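PDB 6ACS: ditrans,polycis-undecaprenyl-diphosphate synthase ((2E,6E)-farnesyl-diphosphate specific) from Acinetobacter baumannii, which probably condenses eight isopentenyl diphosphates with farnesyl diphosphate to make undecaprenyl diphosphate, the precursor of the lipid that carries bacterial cell-wall sugars. Local coordinates for residues I15-N20 and L57-F62; K39-P44 and T211-F216; I97-I102 and L131-S136. All coordinates share one frame; numbering follows the deposited sequence. Where two conformers were deposited one is given.

Interaction 1: residues I15-N20 and L57-F62; sequences IIMDGN and LTVFAF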
ATOM      1  N   ILE B  15       3.987  12.492  -3.156  1.00 22.72           N
ATOM      2  CA  ILE B  15       4.568  13.127  -1.972  1.00 19.13           C
ATOM      3  C   ILE B  15       3.502  13.337  -0.904  1.00 23.52           C
ATOM      4  O   ILE B  15       2.456  13.946  -1.168  1.00 23.96           O
ATOM      5  CB  ILE B  15       5.227  14.480  -2.304  1.00 22.75           C
ATOM      6  CG1 ILE B  15       6.214  14.326  -3.459  1.00 23.05           C
ATOM      7  CG2 ILE B  15       5.940  15.022  -1.058  1.00 22.40           C
ATOM      8  CD1 ILE B  15       6.928  15.642  -3.829  1.00 25.51           C
ATOM      9  N   ILE B  16       3.787  12.864   0.306  1.00 20.83           N
ATOM     10  CA  ILE B  16       3.027  13.214   1.502  1.00 21.69           C
ATOM     11  C   ILE B  16       3.762  14.372   2.148  1.00 27.87           C
ATOM     12  O   ILE B  16       4.865  14.197   2.681  1.00 24.64           O
ATOM     13  CB  ILE B  16       2.921  12.028   2.460  1.00 24.63           C
ATOM     14  CG1 ILE B  16       2.183  10.881   1.772  1.00 22.81           C
ATOM     15  CG2 ILE B  16       2.202  12.432   3.748  1.00 24.93           C
ATOM     16  CD1 ILE B  16       2.178   9.624   2.640  1.00 26.01           C
ATOM     17  N   MET B  17       3.163  15.554   2.060  1.00 26.16           N
ATOM     18  CA  MET B  17       3.755  16.801   2.526  1.00 30.18           C
ATOM     19  C   MET B  17       3.357  16.946   3.988  1.00 36.61           C
ATOM     20  O   MET B  17       2.220  17.314   4.297  1.00 42.15           O
ATOM     21  CB  MET B  17       3.247  17.963   1.677  1.00 27.93           C
ATOM     22  CG  MET B  17       3.445  17.770   0.172  1.00 30.73           C
ATOM     23  SD  MET B  17       2.731  19.101  -0.839  1.00 35.49           S
ATOM     24  CE  MET B  17       0.977  18.839  -0.591  1.00 34.13           C
ATOM     25  N   ASP B  18       4.293  16.683   4.895  1.00 29.99           N
ATOM     26  CA  ASP B  18       4.001  16.683   6.321  1.00 29.83           C
ATOM     27  C   ASP B  18       5.057  17.504   7.045  1.00 34.87           C
ATOM     28  O   ASP B  18       6.254  17.358   6.788  1.00 29.71           O
ATOM     29  CB  ASP B  18       3.960  15.239   6.854  1.00 30.84           C
ATOM     30  CG  ASP B  18       3.537  15.154   8.306  1.00 43.31           C
ATOM     31  OD1 ASP B  18       2.965  16.137   8.837  1.00 46.29           O
ATOM     32  OD2 ASP B  18       3.790  14.088   8.915  1.00 45.82           O
ATOM     33  N   GLY B  19       4.604  18.312   8.002  1.00 48.46           N
ATOM     34  CA  GLY B  19       5.463  19.231   8.720  1.00 66.28           C
ATOM     35  C   GLY B  19       5.262  19.270  10.220  1.00 85.50           C
ATOM     36  O   GLY B  19       5.853  20.120  10.895  1.00 89.12           O
ATOM     37  N   ASN B  20       4.371  18.419  10.730  1.00 96.78           N
ATOM     38  CA  ASN B  20       4.114  18.260  12.166  1.00107.55           C
ATOM     39  C   ASN B  20       3.297  19.425  12.712  1.00109.90           C
ATOM     40  O   ASN B  20       2.395  19.232  13.528  1.00111.39           O
ATOM     41  CB  ASN B  20       5.426  18.122  12.953  1.00116.30           C
ATOM     42  CG  ASN B  20       5.212  17.620  14.368  1.00123.36           C
ATOM     43  OD1 ASN B  20       4.311  16.821  14.626  1.00125.71           O
ATOM     44  ND2 ASN B  20       6.042  18.092  15.294  1.00124.57           N
ATOM     45  N   LEU B  57       3.121  13.688 -11.043  1.00 20.23           N
ATOM     46  CA  LEU B  57       3.453  14.053  -9.669  1.00 20.34           C
ATOM     47  C   LEU B  57       2.145  14.226  -8.921  1.00 24.04           C
ATOM     48  O   LEU B  57       1.293  15.011  -9.352  1.00 24.89           O
ATOM     49  CB  LEU B  57       4.268  15.352  -9.625  1.00 22.96           C
ATOM     50  CG  LEU B  57       4.502  15.947  -8.242  1.00 23.65           C
ATOM     51  CD1 LEU B  57       5.367  14.999  -7.393  1.00 24.42           C
ATOM     52  CD2 LEU B  57       5.147  17.319  -8.395  1.00 27.45           C
ATOM     53  N   THR B  58       1.975  13.490  -7.824  1.00 20.62           N
ATOM     54  CA  THR B  58       0.731  13.504  -7.052  1.00 21.86           C
ATOM     55  C   THR B  58       1.046  13.854  -5.601  1.00 24.09           C
ATOM     56  O   THR B  58       1.892  13.198  -4.983  1.00 24.28           O
ATOM     57  CB  THR B  58       0.032  12.134  -7.140  1.00 21.89           C
ATOM     58  OG1 THR B  58      -0.212  11.812  -8.524  1.00 21.14           O
ATOM     59  CG2 THR B  58      -1.279  12.126  -6.340  1.00 20.75           C
ATOM     60  N   VAL B  59       0.376  14.870  -5.051  1.00 22.02           N
ATOM     61  CA  VAL B  59       0.748  15.387  -3.736  1.00 23.00           C
ATOM     62  C   VAL B  59      -0.453  15.413  -2.794  1.00 26.41           C
ATOM     63  O   VAL B  59      -1.605  15.595  -3.209  1.00 27.29           O
ATOM     64  CB  VAL B  59       1.401  16.785  -3.842  1.00 25.52           C
ATOM     65  CG1 VAL B  59       2.590  16.730  -4.787  1.00 26.81           C
ATOM     66  CG2 VAL B  59       0.393  17.810  -4.271  1.00 26.25           C
ATOM     67  N   PHE B  60      -0.151  15.255  -1.503  1.00 23.92           N
ATOM     68  CA  PHE B  60      -1.118  15.064  -0.421  1.00 28.25           C
ATOM     69  C   PHE B  60      -0.683  15.930   0.756  1.00 37.35           C
ATOM     70  O   PHE B  60       0.375  15.677   1.346  1.00 41.93           O
ATOM     71  CB  PHE B  60      -1.109  13.602   0.011  1.00 29.90           C
ATOM     72  CG  PHE B  60      -2.139  13.231   1.043  1.00 35.87           C
ATOM     73  CD1 PHE B  60      -3.362  13.863   1.088  1.00 45.32           C
ATOM     74  CD2 PHE B  60      -1.869  12.223   1.963  1.00 41.75           C
ATOM     75  CE1 PHE B  60      -4.314  13.488   2.030  1.00 54.12           C
ATOM     76  CE2 PHE B  60      -2.813  11.843   2.911  1.00 47.83           C
ATOM     77  CZ  PHE B  60      -4.035  12.477   2.941  1.00 53.66           C
ATOM     78  N   ALA B  61      -1.477  16.922   1.125  1.00 39.35           N
ATOM     79  CA  ALA B  61      -1.131  17.737   2.295  1.00 49.67           C
ATOM     80  C   ALA B  61      -1.583  17.031   3.574  1.00 56.64           C
ATOM     81  O   ALA B  61      -2.762  17.066   3.939  1.00 56.22           O
ATOM     82  CB  ALA B  61      -1.746  19.128   2.186  1.00 49.61           C
ATOM     83  N   PHE B  62      -0.656  16.340   4.235  1.00 61.11           N
ATOM     84  CA  PHE B  62      -1.003  15.575   5.424  1.00 64.13           C
ATOM     85  C   PHE B  62      -1.258  16.503   6.611  1.00 76.22           C
ATOM     86  O   PHE B  62      -0.730  17.617   6.684  1.00 77.76           O
ATOM     87  CB  PHE B  62       0.107  14.585   5.777  1.00 57.69           C
ATOM     88  CG  PHE B  62      -0.242  13.675   6.922  1.00 56.08           C
ATOM     89  CD1 PHE B  62      -1.075  12.584   6.728  1.00 55.78           C
ATOM     90  CD2 PHE B  62       0.246  13.921   8.194  1.00 56.43           C
ATOM     91  CE1 PHE B  62      -1.407  11.749   7.783  1.00 56.96           C
ATOM     92  CE2 PHE B  62      -0.080  13.089   9.251  1.00 56.71           C
ATOM     93  CZ  PHE B  62      -0.906  12.000   9.045  1.00 55.20           C
TER
HETATM   94  O   HOH W   1       1.711  19.088   8.019  1.00 61.62           O
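Met17 and Ala61 form the last bridge between two neighbouring parallel strands of the central sheet, at the C-terminal edge where enzymes with open parallel sheets commonly place their active sites. The pairing illustrates how a strand end can present a residue predicted to be catalytic: Ile15 N donates to Thr58 O, Ile15 O accepts from Phe60 N, and Met17 N donates to Phe60 O at 2.9 Å with a nearly straight N-H...O angle of 165°. Met17 can be followed outward. Its CB and CG run past Phe60 O, SD comes 4.0 Å from Val59 CB, and a bend at the last torsion (chi3 -69°) folds CE back over the opposite backbone, 3.6 Å from Ala61 N and 3.9 Å from Val59 CG2. The methionine thus lies across its partner strand, on the face shared with Ile15 and Val59. On the other face Ile16 CG2 rests against Phe62 CB at 3.6 Å.

Beyond the strands that residue, Asp18, also a predicted magnesium ligand, lies alongside Phe62 and points the same way, the carboxylate and ring planes 64° apart and Asp18 CG 3.5 Å from Phe62 CD2. Arg186 makes a salt bridge to Asp18 OD2 and a cation-pi contact with Phe62, tying the pair together. Asp18 OD1 closes an Asx turn by accepting from Asn20 N, which reaches it from above the carboxylate plane. A water bridges the loops that follow the two strands, accepting from Gly19 N at 3.0 Å and donating to Phe62 O.

Interaction 2: residues K39-P44 and T211-F216; sequences KNVLDP and TLWPEF
Two extended first torsions set up the contact between Val41 and Trp213: in the valine CG1 stands opposite the backbone N (chi1 176°), reaching out from the turn before helix 42-52, while chi1 of 179° carries the Trp213 indole toward the valine and chi2 of -110° turns a face of it to that methyl. Val41 CG1 sits 3.5 Å above the indole plane, displaced toward the rim of the ring system, and makes a CH-pi contact with the six-membered ring, 3.9 Å from its centroid. Leu42 CD1 arrives differently, near the ring plane at the edge, 4.2 Å from Trp213 CZ2.

Backbone oxygens of the 3-10 turn 213-215 and of Phe216 also touch the valine's methyls. Val41 CG1 lies 3.3 Å from Phe216 O and near Trp213 O, while the other methyl, Val41 CG2, meets Pro214 O. A water joins the two backbones, donating to Val41 O at 2.6 Å and to Phe216 O at 3.0 Å. One residue earlier, Asn40 OD1 caps the start of the helix with weak bonds from Leu42 N and Asp43 N. The indole in turn packs on Ile15 and Met17 of strand 12-17. The direct side-chain contact is therefore mainly dispersive, with Val41 methyls against an indole face and backbone carbonyl oxygens, while the hydrogen-bonded link between the segments runs through the water.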
ATOM      1  N   LYS B  39       7.601  31.200   1.325  1.00 93.06           N
ATOM      2  CA  LYS B  39       8.056  30.744   0.015  1.00 95.34           C
ATOM      3  C   LYS B  39       7.366  29.445  -0.413  1.00 89.06           C
ATOM      4  O   LYS B  39       7.047  28.601   0.425  1.00 86.94           O
ATOM      5  CB  LYS B  39       9.570  30.527   0.042  1.00101.30           C
ATOM      6  CG  LYS B  39      10.205  30.233  -1.306  1.00105.79           C
ATOM      7  CD  LYS B  39      11.718  30.300  -1.211  1.00109.50           C
ATOM      8  CE  LYS B  39      12.264  29.041  -0.544  1.00110.69           C
ATOM      9  NZ  LYS B  39      13.750  29.002  -0.513  1.00111.07           N
ATOM     10  N   ASN B  40       7.134  29.290  -1.717  1.00 80.76           N
ATOM     11  CA  ASN B  40       6.452  28.108  -2.226  1.00 72.80           C
ATOM     12  C   ASN B  40       7.449  26.953  -2.271  1.00 63.03           C
ATOM     13  O   ASN B  40       8.486  27.052  -2.935  1.00 66.29           O
ATOM     14  CB  ASN B  40       5.866  28.390  -3.606  1.00 76.21           C
ATOM     15  CG  ASN B  40       4.855  27.350  -4.032  1.00 80.38           C
ATOM     16  OD1 ASN B  40       4.937  26.185  -3.643  1.00 80.71           O
ATOM     17  ND2 ASN B  40       3.877  27.771  -4.828  1.00 83.96           N
ATOM     18  N   VAL B  41       7.115  25.844  -1.613  1.00 49.30           N
ATOM     19  CA  VAL B  41       8.001  24.681  -1.575  1.00 41.91           C
ATOM     20  C   VAL B  41       7.802  23.795  -2.797  1.00 37.70           C
ATOM     21  O   VAL B  41       8.758  23.200  -3.306  1.00 35.19           O
ATOM     22  CB  VAL B  41       7.789  23.892  -0.263  1.00 40.60           C
ATOM     23  CG1 VAL B  41       8.634  22.629  -0.244  1.00 42.13           C
ATOM     24  CG2 VAL B  41       8.143  24.760   0.932  1.00 43.58           C
ATOM     25  N   LEU B  42       6.555  23.679  -3.265  1.00 34.93           N
ATOM     26  CA  LEU B  42       6.231  22.705  -4.304  1.00 36.05           C
ATOM     27  C   LEU B  42       6.730  23.131  -5.686  1.00 30.68           C
ATOM     28  O   LEU B  42       7.076  22.267  -6.496  1.00 29.95           O
ATOM     29  CB  LEU B  42       4.721  22.452  -4.322  1.00 38.73           C
ATOM     30  CG  LEU B  42       4.181  21.326  -5.215  1.00 41.10           C
ATOM     31  CD1 LEU B  42       4.873  20.015  -4.869  1.00 37.15           C
ATOM     32  CD2 LEU B  42       2.681  21.170  -5.035  1.00 41.57           C
ATOM     33  N   ASP B  43       6.779  24.437  -5.978  1.00 31.35           N
ATOM     34  CA  ASP B  43       7.090  24.883  -7.338  1.00 34.46           C
ATOM     35  C   ASP B  43       8.433  24.386  -7.870  1.00 33.36           C
ATOM     36  O   ASP B  43       8.478  23.927  -9.028  1.00 33.28           O
ATOM     37  CB  ASP B  43       7.017  26.413  -7.407  1.00 45.09           C
ATOM     38  CG  ASP B  43       5.598  26.931  -7.352  1.00 50.77           C
ATOM     39  OD1 ASP B  43       4.651  26.137  -7.549  1.00 53.29           O
ATOM     40  OD2 ASP B  43       5.435  28.143  -7.102  1.00 57.30           O
ATOM     41  N   PRO B  44       9.553  24.482  -7.133  1.00 31.53           N
ATOM     42  CA  PRO B  44      10.816  23.945  -7.669  1.00 30.98           C
ATOM     43  C   PRO B  44      10.765  22.454  -7.906  1.00 31.27           C
ATOM     44  O   PRO B  44      11.427  21.953  -8.828  1.00 31.55           O
ATOM     45  CB  PRO B  44      11.844  24.287  -6.579  1.00 34.94           C
ATOM     46  CG  PRO B  44      11.203  25.336  -5.743  1.00 37.73           C
ATOM     47  CD  PRO B  44       9.741  25.114  -5.815  1.00 35.14           C
ATOM     48  N   THR B 211      13.085  15.601   7.386  1.00 28.46           N
ATOM     49  CA  THR B 211      12.893  16.990   6.994  1.00 30.78           C
ATOM     50  C   THR B 211      11.415  17.350   7.030  1.00 32.19           C
ATOM     51  O   THR B 211      10.578  16.615   6.501  1.00 28.39           O
ATOM     52  CB  THR B 211      13.452  17.214   5.586  1.00 30.60           C
ATOM     53  OG1 THR B 211      14.862  16.929   5.560  1.00 30.78           O
ATOM     54  CG2 THR B 211      13.190  18.641   5.118  1.00 29.11           C
ATOM     55  N   LEU B 212      11.083  18.466   7.685  1.00 31.62           N
ATOM     56  CA  LEU B 212       9.710  18.949   7.657  1.00 31.52           C
ATOM     57  C   LEU B 212       9.424  19.582   6.300  1.00 31.65           C
ATOM     58  O   LEU B 212      10.305  20.197   5.696  1.00 32.06           O
ATOM     59  CB  LEU B 212       9.466  19.961   8.778  1.00 32.95           C
ATOM     60  CG  LEU B 212       9.820  19.480  10.187  1.00 34.19           C
ATOM     61  CD1 LEU B 212       9.533  20.568  11.252  1.00 38.80           C
ATOM     62  CD2 LEU B 212       9.087  18.178  10.519  1.00 34.73           C
ATOM     63  N   TRP B 213       8.180  19.431   5.821  1.00 28.76           N
ATOM     64  CA  TRP B 213       7.833  19.898   4.478  1.00 30.90           C
ATOM     65  C   TRP B 213       8.223  21.347   4.195  1.00 33.84           C
ATOM     66  O   TRP B 213       8.769  21.603   3.110  1.00 31.01           O
ATOM     67  CB  TRP B 213       6.338  19.698   4.185  1.00 30.16           C
ATOM     68  CG  TRP B 213       5.972  20.199   2.805  1.00 30.22           C
ATOM     69  CD1 TRP B 213       5.225  21.305   2.497  1.00 32.63           C
ATOM     70  CD2 TRP B 213       6.387  19.640   1.558  1.00 30.92           C
ATOM     71  NE1 TRP B 213       5.134  21.450   1.135  1.00 34.13           N
ATOM     72  CE2 TRP B 213       5.843  20.443   0.535  1.00 30.85           C
ATOM     73  CE3 TRP B 213       7.159  18.528   1.203  1.00 29.49           C
ATOM     74  CZ2 TRP B 213       6.041  20.170  -0.808  1.00 30.94           C
ATOM     75  CZ3 TRP B 213       7.355  18.263  -0.142  1.00 30.11           C
ATOM     76  CH2 TRP B 213       6.798  19.074  -1.125  1.00 27.72           C
ATOM     77  N   PRO B 214       7.968  22.329   5.075  1.00 35.17           N
ATOM     78  CA  PRO B 214       8.355  23.715   4.740  1.00 34.36           C
ATOM     79  C   PRO B 214       9.836  23.882   4.479  1.00 39.38           C
ATOM     80  O   PRO B 214      10.235  24.849   3.817  1.00 43.42           O
ATOM     81  CB  PRO B 214       7.901  24.522   5.962  1.00 35.65           C
ATOM     82  CG  PRO B 214       6.844  23.710   6.590  1.00 37.17           C
ATOM     83  CD  PRO B 214       7.223  22.278   6.349  1.00 35.87           C
ATOM     84  N   GLU B 215      10.667  22.972   4.975  1.00 38.33           N
ATOM     85  CA  GLU B 215      12.100  23.034   4.765  1.00 40.30           C
ATOM     86  C   GLU B 215      12.566  22.069   3.686  1.00 37.93           C
ATOM     87  O   GLU B 215      13.774  21.916   3.493  1.00 37.44           O
ATOM     88  CB  GLU B 215      12.825  22.746   6.078  1.00 46.08           C
ATOM     89  CG  GLU B 215      12.819  23.912   7.034  1.00 60.03           C
ATOM     90  CD  GLU B 215      12.927  23.471   8.476  1.00 74.76           C
ATOM     91  OE1 GLU B 215      12.491  22.342   8.782  1.00 78.92           O
ATOM     92  OE2 GLU B 215      13.454  24.248   9.304  1.00 80.61           O
ATOM     93  N   PHE B 216      11.644  21.404   2.988  1.00 34.00           N
ATOM     94  CA  PHE B 216      12.041  20.460   1.952  1.00 29.28           C
ATOM     95  C   PHE B 216      12.535  21.240   0.740  1.00 33.16           C
ATOM     96  O   PHE B 216      11.888  22.195   0.304  1.00 41.32           O
ATOM     97  CB  PHE B 216      10.860  19.556   1.583  1.00 27.09           C
ATOM     98  CG  PHE B 216      11.242  18.348   0.771  1.00 29.03           C
ATOM     99  CD1 PHE B 216      12.003  17.330   1.330  1.00 30.25           C
ATOM    100  CD2 PHE B 216      10.825  18.221  -0.551  1.00 32.60           C
ATOM    101  CE1 PHE B 216      12.354  16.207   0.582  1.00 30.68           C
ATOM    102  CE2 PHE B 216      11.165  17.095  -1.302  1.00 34.12           C
ATOM    103  CZ  PHE B 216      11.931  16.088  -0.731  1.00 32.14           C
TER
HETATM  104  O   HOH W   2      11.244  22.885  -2.567  1.00 36.02           O

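Interaction 3: residues I97-I102 and L131-S136; sequences IALRFI and LTIAVS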
ATOM      1  N   ILE B  97       1.762  21.559 -18.129  1.00 30.76           N
ATOM      2  CA  ILE B  97       1.356  20.620 -17.083  1.00 30.97           C
ATOM      3  C   ILE B  97      -0.163  20.598 -17.014  1.00 32.96           C
ATOM      4  O   ILE B  97      -0.801  21.654 -17.031  1.00 31.52           O
ATOM      5  CB  ILE B  97       1.905  21.023 -15.707  1.00 33.83           C
ATOM      6  CG1 ILE B  97       3.425  21.056 -15.713  1.00 39.45           C
ATOM      7  CG2 ILE B  97       1.402  20.044 -14.612  1.00 33.29           C
ATOM      8  CD1 ILE B  97       3.973  21.758 -14.508  1.00 38.37           C
ATOM      9  N   ALA B  98      -0.736  19.401 -16.941  1.00 30.29           N
ATOM     10  CA  ALA B  98      -2.171  19.229 -16.743  1.00 32.13           C
ATOM     11  C   ALA B  98      -2.453  19.098 -15.254  1.00 33.74           C
ATOM     12  O   ALA B  98      -1.801  18.308 -14.564  1.00 32.17           O
ATOM     13  CB  ALA B  98      -2.675  17.991 -17.487  1.00 30.81           C
ATOM     14  N   LEU B  99      -3.439  19.846 -14.769  1.00 31.11           N
ATOM     15  CA  LEU B  99      -3.837  19.784 -13.370  1.00 30.34           C
ATOM     16  C   LEU B  99      -4.999  18.814 -13.190  1.00 31.83           C
ATOM     17  O   LEU B  99      -5.950  18.807 -13.982  1.00 34.03           O
ATOM     18  CB  LEU B  99      -4.239  21.174 -12.879  1.00 36.88           C
ATOM     19  CG  LEU B  99      -4.375  21.420 -11.381  0.51 36.07           C
ATOM     20  CD1 LEU B  99      -3.143  20.929 -10.638  0.51 34.15           C
ATOM     21  CD2 LEU B  99      -4.592  22.901 -11.144  0.51 36.62           C
ATOM     22  N   ARG B 100      -4.925  18.004 -12.131  1.00 25.85           N
ATOM     23  CA  ARG B 100      -5.970  17.045 -11.806  1.00 27.89           C
ATOM     24  C   ARG B 100      -6.197  17.057 -10.300  1.00 23.05           C
ATOM     25  O   ARG B 100      -5.301  17.404  -9.528  1.00 27.51           O
ATOM     26  CB  ARG B 100      -5.566  15.643 -12.290  1.00 32.31           C
ATOM     27  CG  ARG B 100      -6.671  14.619 -12.214  0.51 36.18           C
ATOM     28  CD  ARG B 100      -6.218  13.234 -12.679  0.51 35.61           C
ATOM     29  NE  ARG B 100      -5.799  13.200 -14.076  0.51 35.24           N
ATOM     30  CZ  ARG B 100      -5.691  12.085 -14.794  0.51 33.75           C
ATOM     31  NH1 ARG B 100      -5.983  10.911 -14.246  0.51 31.71           N
ATOM     32  NH2 ARG B 100      -5.292  12.143 -16.059  0.51 33.09           N
ATOM     33  N   PHE B 101      -7.411  16.697  -9.881  1.00 23.82           N
ATOM     34  CA  PHE B 101      -7.726  16.602  -8.464  1.00 25.59           C
ATOM     35  C   PHE B 101      -8.319  15.230  -8.190  1.00 27.90           C
ATOM     36  O   PHE B 101      -9.093  14.713  -9.002  1.00 25.73           O
ATOM     37  CB  PHE B 101      -8.693  17.709  -8.043  1.00 27.15           C
ATOM     38  CG  PHE B 101      -8.176  19.077  -8.344  1.00 25.24           C
ATOM     39  CD1 PHE B 101      -8.446  19.672  -9.567  1.00 27.42           C
ATOM     40  CD2 PHE B 101      -7.357  19.736  -7.433  1.00 26.36           C
ATOM     41  CE1 PHE B 101      -7.945  20.931  -9.870  1.00 31.76           C
ATOM     42  CE2 PHE B 101      -6.844  21.007  -7.728  1.00 27.54           C
ATOM     43  CZ  PHE B 101      -7.141  21.595  -8.947  1.00 31.71           C
ATOM     44  N   ILE B 102      -7.909  14.619  -7.078  1.00 23.96           N
ATOM     45  CA  ILE B 102      -8.524  13.361  -6.659  1.00 23.79           C
ATOM     46  C   ILE B 102      -9.052  13.524  -5.245  1.00 24.84           C
ATOM     47  O   ILE B 102      -8.568  14.356  -4.468  1.00 25.64           O
ATOM     48  CB  ILE B 102      -7.567  12.156  -6.726  1.00 23.77           C
ATOM     49  CG1 ILE B 102      -6.332  12.439  -5.871  1.00 23.80           C
ATOM     50  CG2 ILE B 102      -7.205  11.842  -8.193  1.00 25.50           C
ATOM     51  CD1 ILE B 102      -5.312  11.288  -5.869  1.00 25.85           C
ATOM     52  N   LEU B 131       0.053  16.980 -12.846  1.00 25.87           N
ATOM     53  CA  LEU B 131       0.149  17.301 -11.433  1.00 25.63           C
ATOM     54  C   LEU B 131      -1.220  17.061 -10.799  1.00 23.72           C
ATOM     55  O   LEU B 131      -2.206  17.702 -11.177  1.00 25.32           O
ATOM     56  CB  LEU B 131       0.595  18.752 -11.235  1.00 25.01           C
ATOM     57  CG  LEU B 131       0.532  19.288  -9.793  1.00 23.39           C
ATOM     58  CD1 LEU B 131       1.463  18.496  -8.893  1.00 25.63           C
ATOM     59  CD2 LEU B 131       0.901  20.767  -9.752  1.00 27.66           C
ATOM     60  N   THR B 132      -1.289  16.120  -9.867  1.00 22.49           N
ATOM     61  CA  THR B 132      -2.539  15.792  -9.193  1.00 22.12           C
ATOM     62  C   THR B 132      -2.476  16.251  -7.746  1.00 24.59           C
ATOM     63  O   THR B 132      -1.517  15.936  -7.027  1.00 24.30           O
ATOM     64  CB  THR B 132      -2.820  14.290  -9.257  1.00 22.97           C
ATOM     65  OG1 THR B 132      -2.947  13.900 -10.634  1.00 25.09           O
ATOM     66  CG2 THR B 132      -4.127  13.965  -8.510  1.00 22.71           C
ATOM     67  N   ILE B 133      -3.497  17.000  -7.328  1.00 21.98           N
ATOM     68  CA  ILE B 133      -3.657  17.454  -5.950  1.00 22.73           C
ATOM     69  C   ILE B 133      -4.765  16.624  -5.317  1.00 24.55           C
ATOM     70  O   ILE B 133      -5.902  16.586  -5.816  1.00 25.20           O
ATOM     71  CB  ILE B 133      -3.989  18.956  -5.876  1.00 26.22           C
ATOM     72  CG1 ILE B 133      -3.042  19.782  -6.757  1.00 29.51           C
ATOM     73  CG2 ILE B 133      -4.029  19.415  -4.425  1.00 26.43           C
ATOM     74  CD1 ILE B 133      -1.588  19.665  -6.421  1.00 32.35           C
ATOM     75  N   ALA B 134      -4.427  15.939  -4.227  1.00 23.09           N
ATOM     76  CA  ALA B 134      -5.383  15.109  -3.504  1.00 23.95           C
ATOM     77  C   ALA B 134      -6.071  15.983  -2.467  1.00 25.41           C
ATOM     78  O   ALA B 134      -5.411  16.542  -1.586  1.00 29.47           O
ATOM     79  CB  ALA B 134      -4.676  13.911  -2.864  1.00 25.59           C
ATOM     80  N   VAL B 135      -7.389  16.129  -2.591  1.00 24.56           N
ATOM     81  CA  VAL B 135      -8.187  16.986  -1.721  1.00 25.29           C
ATOM     82  C   VAL B 135      -9.322  16.145  -1.162  1.00 25.65           C
ATOM     83  O   VAL B 135     -10.060  15.516  -1.928  1.00 26.68           O
ATOM     84  CB  VAL B 135      -8.753  18.201  -2.484  1.00 28.50           C
ATOM     85  CG1 VAL B 135      -9.587  19.088  -1.554  1.00 31.78           C
ATOM     86  CG2 VAL B 135      -7.630  18.990  -3.180  1.00 28.09           C
ATOM     87  N   SER B 136      -9.470  16.141   0.167  1.00 25.60           N
ATOM     88  CA  SER B 136     -10.458  15.281   0.827  1.00 29.53           C
ATOM     89  C   SER B 136     -10.326  13.851   0.324  1.00 28.30           C
ATOM     90  O   SER B 136     -11.318  13.184  -0.001  1.00 25.16           O
ATOM     91  CB  SER B 136     -11.890  15.791   0.625  1.00 37.23           C
ATOM     92  OG  SER B 136     -12.076  17.028   1.288  1.00 41.34           O
TER
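A beta-alpha-beta unit, strand 97-102, helix 110-123 and strand 129-134, brings Leu99 beside Leu131 and Ile102 beside Ala134 as parallel neighbours; strand 97-102 is the outermost of the sheet on this side within the chain. It is a textbook case of a crossover connection in which two strands separated by a helix run the same way. Five backbone bonds join them, from Leu131 N to Ala98 O through to Val135 N to Ile102 O, the latter the shortest at 2.8 Å and nearly straight. Between them Ile102 N approaches Ile133 O from a direction tilted 34° out of the carbonyl plane.

The face carrying Leu99, Phe101, Leu131 and Ile133 is apolar. Ile97 CG2 packs on Leu131 CB at 3.7 Å. Phe101 lies beside Ile133 and points the same way, its CD2 3.8 Å from Ile133 CB. Helices 71-95 and 110-123 cover this layer, with Ile85 and Met116 touching Phe101.

On the other face, with Arg100, Ile102, Thr132 and Ala134, the aliphatic stem of Arg100 passes Thr132 before, in one of its two conformers, a bend at chi3 (-62°) turns the guanidinium away to its salt bridge with Asp177. Ile102 has CG1 wedged between its backbone N and carbonyl carbon (chi1 57°), which lays that carbon against strand 129-134. There Ile102 CG1 meets Ala134 CB at 3.7 Å, and Ile102 CG2 meets Thr132 CG2 at 3.8 Å, the two side chains crossing at about a right angle.

In the fold
Interactions 1 and 3 belong to one parallel sheet and are joined directly, because strand 56-61 lies between strands 12-17 and 129-134: Val59 N and Thr132 O are 2.9 Å apart, and Val59 CG2 packs on Ile133 CD1 at 3.5 Å. Their centres are about 12 Å apart. Interaction 2 lies farther out, about 17 Å from the centre of the chain, yet it touches interaction 1 through Trp213, whose CZ2 is 3.5 Å from Met17 SD. The predicted catalytic and magnesium-binding Asp18, part of interaction 1, has its O probably hydrogen-bonded to Trp213 N at 3.0 Å. Interaction 3 adjoins strand 56-61 on the side away from strand 12-17, its nearest atoms about 5 Å from interaction 2.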